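Long-range contact in extracellular solute-binding protein, family 3 (Methylophaga aminisulfidivorans MP, PDB 5SV6), which is of unknown function but has a periplasmic binding protein-like architecture and is probably associated with the methanol dehydrogenase system: residues A[98-110]-A[253-265]. Residues are numbered along the deposited sequence; the frame is centred on the assembly and turned at random.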
# COMPACT_ATOMS: atom_id res chain seq x y z
N LYS A 98 -4.35 4.66 -17.53
CA LYS A 98 -4.75 6.05 -17.49
C LYS A 98 -3.59 7.00 -17.79
O LYS A 98 -3.60 7.71 -18.81
CB LYS A 98 -5.40 6.38 -16.13
CG LYS A 98 -6.83 5.87 -15.99
CD LYS A 98 -7.74 6.58 -16.99
CE LYS A 98 -9.22 6.38 -16.69
NZ LYS A 98 -9.66 4.99 -17.01
N LEU A 99 -2.60 7.02 -16.90
CA LEU A 99 -1.46 7.94 -17.03
C LEU A 99 -0.73 7.76 -18.36
O LEU A 99 -0.54 8.72 -19.11
CB LEU A 99 -0.48 7.73 -15.89
CG LEU A 99 0.77 8.61 -15.86
CD1 LEU A 99 0.40 10.06 -15.57
CD2 LEU A 99 1.74 8.09 -14.83
N LEU A 100 -0.31 6.54 -18.65
CA LEU A 100 0.48 6.29 -19.86
C LEU A 100 -0.34 6.37 -21.14
O LEU A 100 0.20 6.29 -22.24
CB LEU A 100 1.18 4.93 -19.77
CG LEU A 100 2.24 4.80 -18.67
CD1 LEU A 100 2.84 3.39 -18.63
CD2 LEU A 100 3.32 5.87 -18.85
N LYS A 101 -1.66 6.54 -20.99
CA LYS A 101 -2.56 6.69 -22.13
C LYS A 101 -3.10 8.11 -22.21
O LYS A 101 -4.08 8.39 -22.92
CB LYS A 101 -3.72 5.69 -22.05
CG LYS A 101 -3.27 4.25 -22.24
CD LYS A 101 -4.47 3.33 -22.43
CE LYS A 101 -4.04 1.94 -22.91
NZ LYS A 101 -3.43 1.11 -21.84
N ASN A 102 -2.46 9.01 -21.47
CA ASN A 102 -2.76 10.44 -21.53
C ASN A 102 -4.17 10.84 -21.08
O ASN A 102 -4.69 11.87 -21.51
CB ASN A 102 -2.48 11.00 -22.94
CG ASN A 102 -1.02 10.89 -23.32
OD1 ASN A 102 -0.20 11.70 -22.91
ND2 ASN A 102 -0.69 9.87 -24.11
N GLN A 103 -4.77 10.06 -20.19
CA GLN A 103 -6.10 10.36 -19.68
C GLN A 103 -6.03 11.28 -18.47
O GLN A 103 -7.03 11.82 -18.02
CB GLN A 103 -6.83 9.08 -19.28
CG GLN A 103 -7.00 8.08 -20.40
CD GLN A 103 -7.86 8.61 -21.51
OE1 GLN A 103 -7.38 8.89 -22.61
NE2 GLN A 103 -9.16 8.75 -21.24
N CYS A 104 -4.82 11.42 -17.94
CA CYS A 104 -4.54 12.23 -16.77
C CYS A 104 -3.03 12.25 -16.61
O CYS A 104 -2.32 11.54 -17.32
CB CYS A 104 -5.25 11.70 -15.51
SG CYS A 104 -5.35 9.91 -15.37
N ASP A 105 -2.55 13.06 -15.67
CA ASP A 105 -1.16 13.48 -15.67
C ASP A 105 -0.38 13.09 -14.44
O ASP A 105 0.83 13.12 -14.45
CB ASP A 105 -1.10 15.00 -15.85
CG ASP A 105 -1.75 15.45 -17.14
OD1 ASP A 105 -1.75 14.66 -18.11
OD2 ASP A 105 -2.27 16.58 -17.17
N VAL A 106 -1.09 12.70 -13.38
CA VAL A 106 -0.44 12.44 -12.10
C VAL A 106 -1.00 11.18 -11.46
O VAL A 106 -2.21 10.99 -11.44
CB VAL A 106 -0.66 13.62 -11.14
CG1 VAL A 106 -0.20 13.28 -9.73
CG2 VAL A 106 0.07 14.87 -11.66
N VAL A 107 -0.11 10.31 -10.98
CA VAL A 107 -0.51 9.21 -10.11
C VAL A 107 0.09 9.43 -8.72
O VAL A 107 1.29 9.67 -8.58
CB VAL A 107 -0.12 7.84 -10.69
CG1 VAL A 107 -0.30 6.74 -9.65
CG2 VAL A 107 -0.98 7.55 -11.92
N MSE A 108 -0.75 9.34 -7.69
CA MSE A 108 -0.35 9.81 -6.36
C MSE A 108 0.71 8.97 -5.63
O MSE A 108 1.51 9.51 -4.88
CB MSE A 108 -1.57 10.00 -5.45
CG MSE A 108 -2.50 11.13 -5.88
SE MSE A 108 -1.58 12.87 -6.05
CE MSE A 108 -0.92 13.10 -4.22
N GLY A 109 0.71 7.66 -5.84
CA GLY A 109 1.66 6.81 -5.16
C GLY A 109 2.16 5.61 -5.95
O GLY A 109 1.40 4.70 -6.27
N VAL A 110 3.46 5.62 -6.26
CA VAL A 110 4.13 4.45 -6.82
C VAL A 110 5.47 4.31 -6.10
O VAL A 110 5.91 5.25 -5.42
CB VAL A 110 4.37 4.56 -8.35
CG1 VAL A 110 3.05 4.73 -9.12
CG2 VAL A 110 5.35 5.68 -8.68
N GLN A 253 7.92 5.99 -1.41
CA GLN A 253 6.79 6.27 -2.29
C GLN A 253 6.89 7.65 -2.95
O GLN A 253 7.25 8.63 -2.29
CB GLN A 253 5.48 6.15 -1.51
CG GLN A 253 5.28 4.77 -0.89
CD GLN A 253 5.13 3.69 -1.95
OE1 GLN A 253 4.16 3.68 -2.70
NE2 GLN A 253 6.12 2.80 -2.04
N SER A 254 6.54 7.73 -4.23
CA SER A 254 6.64 8.97 -5.00
C SER A 254 5.39 9.25 -5.82
O SER A 254 4.60 8.35 -6.09
CB SER A 254 7.82 8.89 -5.98
OG SER A 254 9.06 8.72 -5.32
N ILE A 255 5.23 10.51 -6.22
CA ILE A 255 4.24 10.87 -7.24
C ILE A 255 4.79 10.41 -8.58
O ILE A 255 6.00 10.47 -8.79
CB ILE A 255 4.08 12.41 -7.32
CG1 ILE A 255 3.71 13.01 -5.96
CG2 ILE A 255 3.06 12.79 -8.38
CD1 ILE A 255 2.39 12.56 -5.41
N ALA A 256 3.93 9.96 -9.50
CA ALA A 256 4.38 9.58 -10.84
C ALA A 256 3.75 10.45 -11.91
O ALA A 256 2.56 10.79 -11.83
CB ALA A 256 4.06 8.11 -11.12
N VAL A 257 4.54 10.82 -12.91
CA VAL A 257 4.03 11.44 -14.13
C VAL A 257 4.66 10.71 -15.32
O VAL A 257 5.60 9.93 -15.12
CB VAL A 257 4.40 12.95 -14.20
CG1 VAL A 257 3.95 13.67 -12.94
CG2 VAL A 257 5.90 13.12 -14.39
N ARG A 258 4.18 10.94 -16.53
CA ARG A 258 4.84 10.36 -17.71
C ARG A 258 6.30 10.81 -17.79
O ARG A 258 6.64 11.91 -17.36
CB ARG A 258 4.12 10.76 -19.00
CG ARG A 258 2.72 10.14 -19.15
CD ARG A 258 2.05 10.68 -20.40
NE ARG A 258 1.74 12.10 -20.25
CZ ARG A 258 0.67 12.56 -19.62
NH1 ARG A 258 -0.19 11.71 -19.09
NH2 ARG A 258 0.45 13.86 -19.53
N SER A 259 7.17 9.96 -18.33
CA SER A 259 8.61 10.22 -18.33
C SER A 259 9.01 11.53 -19.03
O SER A 259 10.00 12.17 -18.67
CB SER A 259 9.36 9.04 -18.96
OG SER A 259 10.71 9.37 -19.18
N ASP A 260 8.22 11.93 -20.02
CA ASP A 260 8.52 13.14 -20.78
C ASP A 260 8.00 14.43 -20.12
O ASP A 260 8.28 15.53 -20.60
CB ASP A 260 7.93 13.02 -22.18
CG ASP A 260 6.42 12.96 -22.16
OD1 ASP A 260 5.86 11.85 -22.02
OD2 ASP A 260 5.79 14.04 -22.25
N ASP A 261 7.24 14.29 -19.04
CA ASP A 261 6.59 15.44 -18.39
C ASP A 261 7.52 16.02 -17.34
O ASP A 261 7.15 16.15 -16.17
CB ASP A 261 5.26 15.04 -17.74
CG ASP A 261 4.05 15.47 -18.55
OD1 ASP A 261 4.23 15.99 -19.67
OD2 ASP A 261 2.91 15.27 -18.07
N GLN A 262 8.72 16.39 -17.77
CA GLN A 262 9.75 16.81 -16.85
C GLN A 262 9.45 18.16 -16.19
O GLN A 262 9.81 18.38 -15.04
CB GLN A 262 11.12 16.81 -17.55
CG GLN A 262 11.62 15.39 -17.86
CD GLN A 262 12.01 14.62 -16.60
OE1 GLN A 262 12.67 15.16 -15.71
NE2 GLN A 262 11.59 13.35 -16.52
N GLU A 263 8.79 19.07 -16.91
CA GLU A 263 8.52 20.37 -16.31
C GLU A 263 7.50 20.23 -15.18
O GLU A 263 7.66 20.81 -14.11
CB GLU A 263 8.05 21.39 -17.36
CG GLU A 263 9.16 21.90 -18.26
CD GLU A 263 10.24 22.68 -17.51
OE1 GLU A 263 9.89 23.45 -16.58
OE2 GLU A 263 11.43 22.53 -17.85
N LEU A 264 6.46 19.44 -15.44
CA LEU A 264 5.48 19.10 -14.42
C LEU A 264 6.15 18.46 -13.20
O LEU A 264 5.84 18.80 -12.07
CB LEU A 264 4.43 18.15 -14.99
CG LEU A 264 3.35 17.62 -14.04
CD1 LEU A 264 2.55 18.78 -13.49
CD2 LEU A 264 2.44 16.64 -14.76
N LEU A 265 7.05 17.52 -13.45
CA LEU A 265 7.80 16.86 -12.38
C LEU A 265 8.56 17.85 -11.49
O LEU A 265 8.59 17.71 -10.27
CB LEU A 265 8.78 15.84 -12.95
CG LEU A 265 9.62 15.04 -11.94
CD1 LEU A 265 8.74 14.12 -11.13
CD2 LEU A 265 10.72 14.23 -12.64
O HOH W 1 2.20 12.98 -16.83
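Val107 and Ala256 sew two distant chain segments together at one end of a contact that Arg258 latches at the other. They form an antiparallel hydrogen-bonded pair, Val107 N to Ala256 O and Ala256 N to Val107 O both 2.8 Å. Val110 and Ser254 form a second such pair, but the register slips by one residue between them, a beta bulge, as the chain turns at Met108, a selenomethionine. Packing is tight here: Val110 CG2 rests 3.7 Å from Ala256 CB, while on the other side of the sheet Val106 CG1 meets Ile255 CG2 at 3.6 Å. The bent side chain of Met108 runs alongside Ile255, CE against CD1, and Ile268 of helix 262-274 covers Val106 and Ile255.

Beyond Val257 the contact opens toward solvent and becomes polar. Arg258 extends past Leu99 and then bends about the CG-CD bond (chi3 -68°), which brings its guanidinium to the end of helix 94-99, closed by a Schellman motif with Asn102 as C-prime residue. NH1 gives bonds to Leu99 O and Cys104 O, both near the guanidinium plane. NH2 gives Asp105 OD1 a nearly straight hydrogen bond, part of a salt bridge (2.7 Å, 174°), although the carboxylate is met from above its own plane and the two planes stand 79° apart. Asn102 OD1 lies over one face, and a water bridging Asp105 O, Arg258 N and Asp261 OD2 over the opposite one. Cutting Arg258 back to an alanine is likely to leave the Asp105 carboxylate without this cationic partner and the Leu99 and Cys104 carbonyls without this donor. Because Asp261 also pairs with NH2, at 3.2 Å, the arginine's charge probably offsets two neighbouring carboxylates while its NH1 ties down the helix end.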